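Local atomic coordinates of probable alginate O-acetylase AlgJ (Pseudomonas putida, PDB entry 4O8V), a protein that probably takes part, with AlgI and AlgF at the inner membrane, in adding acetyl groups to the mannuronate residues of alginate, a biofilm polysaccharide. Residues A104-A109 and T121-M126; K110-V115 and A128-Q133; V115-D120 and P223-L228. One frame throughout, in Å; residues are numbered along the deposited sequence.

Contact 1 of 3, residues A104-A109 and T121-M126; sequences APMEQA and THWTPM
Met106 and Trp123 meet through the tip of one side chain and the rim of the other. Both methionines of this contact are selenomethionines, with selenium in place of sulfur. The apolar contacts come as two separate pairs. In the first, the terminal methyl of Met106 comes to the edge of the indole, near the ring plane, with CE 4.0 Å from Trp123 CE3. The same methyl touches the stem of the tryptophan, CE lying 4.1 Å from Trp123 CB. A bend at the last torsion of Met106 (chi3 79°) turns this methyl aside at the end of an otherwise stretched chain, and the two side chains cross nearly at right angles. In the second pair the selenium of Met126 rests 4.1 Å from Ala109 CB.

Polar atoms contribute little across the interface. The methyl CE of Met126 lies 3.7 Å from the backbone O of Ala109, a van der Waals approach, and no hydrogen bond links the two segments. The polar end of Trp123 is engaged elsewhere: its NE1 donates to the carbonyl of Tyr219. Next to it in sequence is His122, the proton acceptor by similarity, and the Trp123 side chain lies about 8 Å from those of Asp120 and Ser218 in this SGNH hydrolase-like domain.

Thr124 is the N-cap of helix 125-141, its OG1 taking the backbone N of Gly127. The contact sets helix 103-109 against the start of helix 125-141 and the loop residue Trp123 just before it, while Pro125 touches strand 184-193 through Leu186 and Arg189.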
loop_
_atom_site.group_PDB
_atom_site.type_symbol
_atom_site.label_atom_id
_atom_site.label_comp_id
_atom_site.label_asym_id
_atom_site.label_seq_id
_atom_site.Cartn_x
_atom_site.Cartn_y
_atom_site.Cartn_z
ATOM N N ALA A 104 0.377 3.898 13.614
ATOM C CA ALA A 104 -0.168 4.656 14.750
ATOM C C ALA A 104 -1.431 5.460 14.366
ATOM O O ALA A 104 -2.446 5.362 15.061
ATOM C CB ALA A 104 0.893 5.570 15.357
ATOM N N PRO A 105 -1.401 6.226 13.253
ATOM C CA PRO A 105 -2.673 6.898 12.971
ATOM C C PRO A 105 -3.814 5.954 12.576
ATOM O O PRO A 105 -4.951 6.226 12.986
ATOM C CB PRO A 105 -2.324 7.863 11.822
ATOM C CG PRO A 105 -1.032 7.357 11.241
ATOM C CD PRO A 105 -0.311 6.701 12.378
HETATM N N MSE A 106 -3.559 4.882 11.822
HETATM C CA MSE A 106 -4.669 3.976 11.500
HETATM C C MSE A 106 -5.255 3.343 12.768
HETATM O O MSE A 106 -6.471 3.201 12.899
HETATM C CB MSE A 106 -4.225 2.906 10.510
HETATM C CG MSE A 106 -3.966 3.536 9.166
HETATM SE SE MSE A 106 -3.422 2.241 7.803
HETATM C CE MSE A 106 -5.214 1.505 7.353
ATOM N N GLU A 107 -4.387 2.978 13.703
ATOM C CA GLU A 107 -4.843 2.423 14.974
ATOM C C GLU A 107 -5.686 3.418 15.759
ATOM O O GLU A 107 -6.724 3.054 16.335
ATOM C CB GLU A 107 -3.650 1.977 15.810
ATOM C CG GLU A 107 -3.520 0.473 15.917
ATOM C CD GLU A 107 -2.755 0.059 17.155
ATOM O OE1 GLU A 107 -1.878 0.838 17.598
ATOM O OE2 GLU A 107 -3.037 -1.035 17.693
ATOM N N GLN A 108 -5.224 4.664 15.816
ATOM C CA GLN A 108 -5.973 5.739 16.470
ATOM C C GLN A 108 -7.375 5.803 15.865
ATOM O O GLN A 108 -8.379 5.939 16.575
ATOM C CB GLN A 108 -5.237 7.083 16.313
ATOM C CG GLN A 108 -5.883 8.288 17.011
ATOM C CD GLN A 108 -5.111 9.596 16.785
ATOM O OE1 GLN A 108 -4.696 9.907 15.664
ATOM N NE2 GLN A 108 -4.910 10.356 17.856
ATOM N N ALA A 109 -7.437 5.649 14.545
ATOM C CA ALA A 109 -8.682 5.851 13.799
ATOM C C ALA A 109 -9.722 4.714 13.941
ATOM O O ALA A 109 -10.878 4.881 13.543
ATOM C CB ALA A 109 -8.357 6.061 12.299
ATOM N N THR A 121 -9.090 -7.713 1.849
ATOM C CA THR A 121 -7.734 -7.391 2.286
ATOM C C THR A 121 -7.518 -5.893 2.500
ATOM O O THR A 121 -6.586 -5.493 3.199
ATOM C CB THR A 121 -6.666 -7.863 1.261
ATOM O OG1 THR A 121 -6.879 -7.177 0.026
ATOM C CG2 THR A 121 -6.755 -9.366 1.054
ATOM N N HIS A 122 -8.354 -5.059 1.892
ATOM C CA HIS A 122 -7.990 -3.646 1.748
ATOM C C HIS A 122 -8.468 -2.721 2.859
ATOM O O HIS A 122 -9.426 -3.007 3.572
ATOM C CB HIS A 122 -8.510 -3.112 0.412
ATOM C CG HIS A 122 -7.867 -3.774 -0.770
ATOM N ND1 HIS A 122 -8.492 -4.753 -1.512
ATOM C CD2 HIS A 122 -6.633 -3.615 -1.308
ATOM C CE1 HIS A 122 -7.674 -5.153 -2.475
ATOM N NE2 HIS A 122 -6.535 -4.488 -2.365
ATOM N N TRP A 123 -7.801 -1.579 2.986
ATOM C CA TRP A 123 -8.346 -0.521 3.812
ATOM C C TRP A 123 -9.695 -0.046 3.274
ATOM O O TRP A 123 -9.985 -0.138 2.078
ATOM C CB TRP A 123 -7.370 0.661 3.915
ATOM C CG TRP A 123 -6.713 1.103 2.618
ATOM C CD1 TRP A 123 -7.206 1.002 1.336
ATOM C CD2 TRP A 123 -5.447 1.776 2.512
ATOM N NE1 TRP A 123 -6.301 1.566 0.439
ATOM C CE2 TRP A 123 -5.219 2.042 1.139
ATOM C CE3 TRP A 123 -4.477 2.161 3.449
ATOM C CZ2 TRP A 123 -4.049 2.680 0.676
ATOM C CZ3 TRP A 123 -3.317 2.804 2.984
ATOM C CH2 TRP A 123 -3.117 3.040 1.605
ATOM N N THR A 124 -10.527 0.437 4.189
ATOM C CA THR A 124 -11.728 1.182 3.850
ATOM C C THR A 124 -11.370 2.565 3.330
ATOM O O THR A 124 -10.243 3.030 3.518
ATOM C CB THR A 124 -12.649 1.374 5.085
ATOM O OG1 THR A 124 -11.985 2.221 6.036
ATOM C CG2 THR A 124 -13.030 0.008 5.726
ATOM N N PRO A 125 -12.331 3.233 2.686
ATOM C CA PRO A 125 -12.041 4.599 2.250
ATOM C C PRO A 125 -11.615 5.513 3.404
ATOM O O PRO A 125 -10.725 6.346 3.221
ATOM C CB PRO A 125 -13.361 5.052 1.651
ATOM C CG PRO A 125 -13.999 3.784 1.188
ATOM C CD PRO A 125 -13.627 2.753 2.170
HETATM N N MSE A 126 -12.240 5.370 4.572
HETATM C CA MSE A 126 -11.794 6.149 5.714
HETATM C C MSE A 126 -10.367 5.774 6.124
HETATM O O MSE A 126 -9.572 6.654 6.484
HETATM C CB MSE A 126 -12.756 5.978 6.898
HETATM C CG MSE A 126 -12.447 6.894 8.057
HETATM SE SE MSE A 126 -11.331 6.042 9.440
HETATM C CE MSE A 126 -12.688 4.920 10.305
#

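Contact 2 of 3, residues K110-V115 and A128-Q133; sequences KARGQV and AEVAAQ
Arg112 reaches from the loop that follows helix 103-109 to the flank of helix 125-141, where its guanidinium lies against Val130 and near Glu129. It has the largest buried share of the contact, although it remains a surface residue. Its chain is bent at chi3 (59°), and the end group arrives with NH1 3.6 Å from Val130 CG2, a methyl that approaches the guanidinium obliquely. Arg112 and Val130 run alongside one another, pointing opposite ways.

Val130 is the buried member. Besides the arginine it touches Pro105 and Ala109 of helix 103-109, and so joins this loop contact to the packing of the two helices. Those helices and the connection between them belong to the SGNH hydrolase-like domain, in which helices pack around a parallel sheet; the loop here lies away from the annotated catalytic residues.

Glu129 supplies the electrostatic part. Its OE1 stands at the edge of the guanidinium, near its plane, 4.2 Å from Arg112 NH2: opposite charges close together, but too far apart for a salt bridge. The carboxylate and guanidinium planes are 21° apart. The stronger partner of Glu129 is Arg189 of strand 184-193, whose NH2 forms a salt bridge with OE2.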
loop_
_atom_site.group_PDB
_atom_site.type_symbol
_atom_site.label_atom_id
_atom_site.label_comp_id
_atom_site.label_asym_id
_atom_site.label_seq_id
_atom_site.Cartn_x
_atom_site.Cartn_y
_atom_site.Cartn_z
ATOM N N LYS A 110 -9.337 3.578 14.509
ATOM C CA LYS A 110 -10.305 2.486 14.728
ATOM C C LYS A 110 -11.526 2.903 15.574
ATOM O O LYS A 110 -12.612 2.314 15.454
ATOM C CB LYS A 110 -9.621 1.282 15.394
ATOM C CG LYS A 110 -8.581 0.593 14.519
ATOM C CD LYS A 110 -7.777 -0.421 15.305
ATOM C CE LYS A 110 -8.619 -1.607 15.750
ATOM N NZ LYS A 110 -7.850 -2.557 16.601
ATOM N N ALA A 111 -11.355 3.900 16.427
ATOM C CA ALA A 111 -12.469 4.354 17.265
ATOM C C ALA A 111 -13.600 4.961 16.431
ATOM O O ALA A 111 -14.768 4.938 16.841
ATOM C CB ALA A 111 -11.980 5.341 18.292
ATOM N N ARG A 112 -13.254 5.492 15.257
ATOM C CA ARG A 112 -14.227 6.137 14.381
ATOM C C ARG A 112 -15.055 5.139 13.564
ATOM O O ARG A 112 -16.188 5.433 13.172
ATOM C CB ARG A 112 -13.505 7.114 13.415
ATOM C CG ARG A 112 -12.771 8.259 14.109
ATOM C CD ARG A 112 -11.695 8.840 13.189
ATOM N NE ARG A 112 -12.253 9.351 11.942
ATOM C CZ ARG A 112 -11.521 9.805 10.926
ATOM N NH1 ARG A 112 -10.197 9.804 11.015
ATOM N NH2 ARG A 112 -12.109 10.264 9.824
ATOM N N GLY A 113 -14.482 3.970 13.296
ATOM C CA GLY A 113 -15.115 2.979 12.452
ATOM C C GLY A 113 -14.047 2.069 11.874
ATOM O O GLY A 113 -12.893 2.134 12.292
ATOM N N GLN A 114 -14.436 1.211 10.937
ATOM C CA GLN A 114 -13.503 0.264 10.349
ATOM C C GLN A 114 -12.465 0.996 9.493
ATOM O O GLN A 114 -12.828 1.795 8.621
ATOM C CB GLN A 114 -14.241 -0.767 9.501
ATOM C CG GLN A 114 -15.006 -1.771 10.372
ATOM C CD GLN A 114 -15.684 -2.857 9.568
ATOM O OE1 GLN A 114 -16.807 -3.242 9.872
ATOM N NE2 GLN A 114 -14.984 -3.398 8.565
ATOM N N VAL A 115 -11.190 0.695 9.735
ATOM C CA VAL A 115 -10.121 1.240 8.899
ATOM C C VAL A 115 -9.666 0.187 7.874
ATOM O O VAL A 115 -8.998 0.522 6.904
ATOM C CB VAL A 115 -8.934 1.765 9.762
ATOM C CG1 VAL A 115 -9.411 2.889 10.738
ATOM C CG2 VAL A 115 -8.229 0.663 10.520
ATOM N N ALA A 128 -7.960 4.582 4.193
ATOM C CA ALA A 128 -7.024 5.112 3.199
ATOM C C ALA A 128 -6.856 6.631 3.374
ATOM O O ALA A 128 -5.795 7.194 3.157
ATOM C CB ALA A 128 -7.498 4.759 1.786
ATOM N N GLU A 129 -7.911 7.293 3.817
ATOM C CA GLU A 129 -7.870 8.731 3.979
ATOM C C GLU A 129 -6.964 9.099 5.164
ATOM O O GLU A 129 -6.206 10.072 5.096
ATOM C CB GLU A 129 -9.298 9.263 4.166
ATOM C CG GLU A 129 -9.394 10.757 4.413
ATOM C CD GLU A 129 -10.823 11.182 4.676
ATOM O OE1 GLU A 129 -11.307 10.991 5.813
ATOM O OE2 GLU A 129 -11.471 11.673 3.733
ATOM N N VAL A 130 -7.061 8.334 6.251
ATOM C CA VAL A 130 -6.165 8.490 7.390
ATOM C C VAL A 130 -4.702 8.332 6.958
ATOM O O VAL A 130 -3.845 9.164 7.318
ATOM C CB VAL A 130 -6.511 7.476 8.506
ATOM C CG1 VAL A 130 -5.439 7.474 9.587
ATOM C CG2 VAL A 130 -7.870 7.816 9.090
ATOM N N ALA A 131 -4.429 7.307 6.151
ATOM C CA ALA A 131 -3.073 7.081 5.628
ATOM C C ALA A 131 -2.628 8.269 4.772
ATOM O O ALA A 131 -1.518 8.801 4.949
ATOM C CB ALA A 131 -3.003 5.766 4.827
ATOM N N ALA A 132 -3.484 8.721 3.863
ATOM C CA ALA A 132 -3.144 9.896 3.044
ATOM C C ALA A 132 -2.861 11.129 3.893
ATOM O O ALA A 132 -1.957 11.917 3.580
ATOM C CB ALA A 132 -4.255 10.203 2.046
ATOM N N GLN A 133 -3.626 11.327 4.961
ATOM C CA GLN A 133 -3.379 12.484 5.790
ATOM C C GLN A 133 -2.035 12.391 6.514
ATOM O O GLN A 133 -1.342 13.414 6.661
ATOM C CB GLN A 133 -4.523 12.699 6.801
ATOM C CG GLN A 133 -5.689 13.434 6.174
ATOM C CD GLN A 133 -6.970 13.335 6.971
ATOM O OE1 GLN A 133 -7.135 12.440 7.802
ATOM N NE2 GLN A 133 -7.898 14.245 6.704
#

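Contact 3 of 3, residues V115-D120 and P223-L228; sequences VFLRTD and PHWNFL
Trp225 points its indole at the loop 115-120, where Leu117 and Asp120 meet the outer carbons of the six-membered ring. The side chain can be followed outward from CB, which sets out from a 3-10 turn toward the loop. A first torsion well short of a staggered value (chi1 -32°) swings the indole toward Leu117 and Asp120. Along the five-membered ring, NE1 packs against CG of His122, and the two rings are stacked. Further out, CZ2 lies 4.0 Å from Asp120 OD1, with the carboxylate plane turned 60° from the indole. At the far end, CH2 meets Leu117 CD1 at 3.4 Å, and the adjoining CZ3 is 3.5 Å from the same methyl. This methyl and the carboxylate oxygen both come to the ring obliquely, and Leu117 crosses the tryptophan at about a right angle. On the indole itself, His224 CB sits over one face near its margin, 3.6 Å from the plane.

Asp120 does not hydrogen-bond to the tryptophan. Its OD1 accepts from ND1 of His122, whose NE2 is in turn bonded to Ser218 OG, while OD2 takes the backbone N of Asp165. By similarity Asp120, His122 and Ser218 are active-site residues, the last two as proton acceptor and nucleophile, and the relay of bonds from Ser218 through His122 to Asp120 is consistent with a Ser-His-Asp triad. Across the contact, the Leu117 part is apolar and Asp120 OD1 merely lies near an indole C-H carbon; the indole stacks on His122 and leaves the carboxylate's bonds to His122 and Asp165 undisturbed.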
loop_
_atom_site.group_PDB
_atom_site.type_symbol
_atom_site.label_atom_id
_atom_site.label_comp_id
_atom_site.label_asym_id
_atom_site.label_seq_id
_atom_site.Cartn_x
_atom_site.Cartn_y
_atom_site.Cartn_z
ATOM N N VAL A 115 -11.190 0.695 9.735
ATOM C CA VAL A 115 -10.121 1.240 8.899
ATOM C C VAL A 115 -9.666 0.187 7.874
ATOM O O VAL A 115 -8.998 0.522 6.904
ATOM C CB VAL A 115 -8.934 1.765 9.762
ATOM C CG1 VAL A 115 -9.411 2.889 10.738
ATOM C CG2 VAL A 115 -8.229 0.663 10.520
ATOM N N PHE A 116 -10.061 -1.074 8.076
ATOM C CA PHE A 116 -10.021 -2.115 7.034
ATOM C C PHE A 116 -11.404 -2.744 6.903
ATOM O O PHE A 116 -12.190 -2.735 7.869
ATOM C CB PHE A 116 -9.026 -3.251 7.353
ATOM C CG PHE A 116 -7.577 -2.891 7.150
ATOM C CD1 PHE A 116 -6.890 -2.179 8.124
ATOM C CD2 PHE A 116 -6.893 -3.328 6.019
ATOM C CE1 PHE A 116 -5.567 -1.860 7.964
ATOM C CE2 PHE A 116 -5.561 -3.019 5.847
ATOM C CZ PHE A 116 -4.894 -2.282 6.816
ATOM N N LEU A 117 -11.691 -3.308 5.734
ATOM C CA LEU A 117 -12.933 -4.062 5.514
ATOM C C LEU A 117 -12.889 -5.383 6.280
ATOM O O LEU A 117 -11.819 -5.948 6.463
ATOM C CB LEU A 117 -13.138 -4.335 4.018
ATOM C CG LEU A 117 -13.404 -3.111 3.132
ATOM C CD1 LEU A 117 -13.071 -3.441 1.702
ATOM C CD2 LEU A 117 -14.828 -2.711 3.218
ATOM N N ARG A 118 -14.043 -5.870 6.720
ATOM C CA ARG A 118 -14.112 -7.160 7.434
ATOM C C ARG A 118 -13.772 -8.391 6.552
ATOM O O ARG A 118 -13.088 -9.316 7.010
ATOM C CB ARG A 118 -15.510 -7.314 8.069
ATOM C CG ARG A 118 -15.768 -8.655 8.781
ATOM C CD ARG A 118 -17.108 -8.638 9.548
ATOM N NE ARG A 118 -18.178 -8.034 8.768
ATOM C CZ ARG A 118 -18.838 -8.648 7.793
ATOM N NH1 ARG A 118 -18.559 -9.906 7.484
ATOM N NH2 ARG A 118 -19.791 -7.999 7.131
ATOM N N THR A 119 -14.223 -8.400 5.296
ATOM C CA THR A 119 -14.087 -9.579 4.445
ATOM C C THR A 119 -13.139 -9.395 3.263
ATOM O O THR A 119 -13.117 -10.203 2.339
ATOM C CB THR A 119 -15.441 -10.015 3.897
ATOM O OG1 THR A 119 -15.904 -9.054 2.940
ATOM C CG2 THR A 119 -16.466 -10.142 5.044
ATOM N N ASP A 120 -12.351 -8.330 3.304
ATOM C CA ASP A 120 -11.514 -7.944 2.163
ATOM C C ASP A 120 -10.116 -7.600 2.685
ATOM O O ASP A 120 -9.969 -7.251 3.854
ATOM C CB ASP A 120 -12.177 -6.759 1.446
ATOM C CG ASP A 120 -11.493 -6.367 0.122
ATOM O OD1 ASP A 120 -10.459 -5.663 0.166
ATOM O OD2 ASP A 120 -12.031 -6.741 -0.955
ATOM N N PRO A 223 -10.221 2.240 -7.389
ATOM C CA PRO A 223 -10.978 3.462 -7.098
ATOM C C PRO A 223 -11.843 3.351 -5.830
ATOM O O PRO A 223 -12.158 4.379 -5.220
ATOM C CB PRO A 223 -11.875 3.626 -8.337
ATOM C CG PRO A 223 -11.140 2.921 -9.438
ATOM C CD PRO A 223 -10.503 1.734 -8.748
ATOM N N HIS A 224 -12.224 2.141 -5.433
ATOM C CA HIS A 224 -13.142 2.005 -4.292
ATOM C C HIS A 224 -12.564 2.592 -2.997
ATOM O O HIS A 224 -13.319 3.064 -2.154
ATOM C CB HIS A 224 -13.513 0.527 -4.035
ATOM C CG HIS A 224 -14.537 -0.035 -4.975
ATOM N ND1 HIS A 224 -15.620 0.682 -5.430
ATOM C CD2 HIS A 224 -14.658 -1.274 -5.511
ATOM C CE1 HIS A 224 -16.352 -0.079 -6.225
ATOM N NE2 HIS A 224 -15.784 -1.270 -6.297
ATOM N N TRP A 225 -11.242 2.549 -2.823
ATOM C CA TRP A 225 -10.646 3.018 -1.565
ATOM C C TRP A 225 -10.304 4.513 -1.656
ATOM O O TRP A 225 -9.961 5.126 -0.649
ATOM C CB TRP A 225 -9.404 2.187 -1.190
ATOM C CG TRP A 225 -9.504 0.735 -1.645
ATOM C CD1 TRP A 225 -8.564 0.010 -2.345
ATOM C CD2 TRP A 225 -10.629 -0.144 -1.458
ATOM N NE1 TRP A 225 -9.039 -1.277 -2.583
ATOM C CE2 TRP A 225 -10.306 -1.383 -2.067
ATOM C CE3 TRP A 225 -11.882 0.000 -0.845
ATOM C CZ2 TRP A 225 -11.192 -2.463 -2.080
ATOM C CZ3 TRP A 225 -12.758 -1.073 -0.856
ATOM C CH2 TRP A 225 -12.416 -2.287 -1.475
ATOM N N ASN A 226 -10.421 5.065 -2.864
ATOM C CA ASN A 226 -10.177 6.489 -3.154
ATOM C C ASN A 226 -8.860 7.006 -2.579
ATOM O O ASN A 226 -8.788 8.153 -2.128
ATOM C CB ASN A 226 -11.333 7.369 -2.624
ATOM C CG ASN A 226 -11.390 8.743 -3.310
ATOM O OD1 ASN A 226 -11.231 8.846 -4.526
ATOM N ND2 ASN A 226 -11.576 9.802 -2.523
ATOM N N PHE A 227 -7.818 6.170 -2.574
ATOM C CA PHE A 227 -6.540 6.601 -2.016
ATOM C C PHE A 227 -5.922 7.729 -2.852
ATOM O O PHE A 227 -5.363 8.683 -2.289
ATOM C CB PHE A 227 -5.577 5.424 -1.907
ATOM C CG PHE A 227 -4.295 5.737 -1.179
ATOM C CD1 PHE A 227 -4.304 6.434 0.018
ATOM C CD2 PHE A 227 -3.068 5.311 -1.702
ATOM C CE1 PHE A 227 -3.124 6.694 0.690
ATOM C CE2 PHE A 227 -1.886 5.560 -1.025
ATOM C CZ PHE A 227 -1.908 6.259 0.160
ATOM N N LEU A 228 -6.022 7.628 -4.179
ATOM C CA LEU A 228 -5.538 8.718 -5.039
ATOM C C LEU A 228 -6.196 10.056 -4.684
ATOM O O LEU A 228 -5.527 11.086 -4.533
ATOM C CB LEU A 228 -5.796 8.411 -6.518
ATOM C CG LEU A 228 -5.283 9.469 -7.497
ATOM C CD1 LEU A 228 -3.785 9.556 -7.383
ATOM C CD2 LEU A 228 -5.685 9.077 -8.890
#

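Overall arrangement
Contacts 1 and 3 are buried, whereas contact 2 is only partly buried and carries an exposed arginine. Contacts 1 and 2 both use helix 125-141, their centres 4 Å apart; contact 3 shares Val115 with contact 2 but reaches to the segment leading into helix 227-235. The connection from helix 103-109 to helix 125-141 supplies 110-115 to contact 2, 115-120 to contact 3 and Trp123 to contact 1. Contact 1 packs selenomethionine on tryptophan and alanine; contact 3 sets leucine and a carboxylate against tryptophan. Charge occurs at both depths: buried Asp120 is hydrogen-bonded to His122 and Asp165, while the Arg112-Glu129 pair of contact 2 stays beyond salt-bridge range.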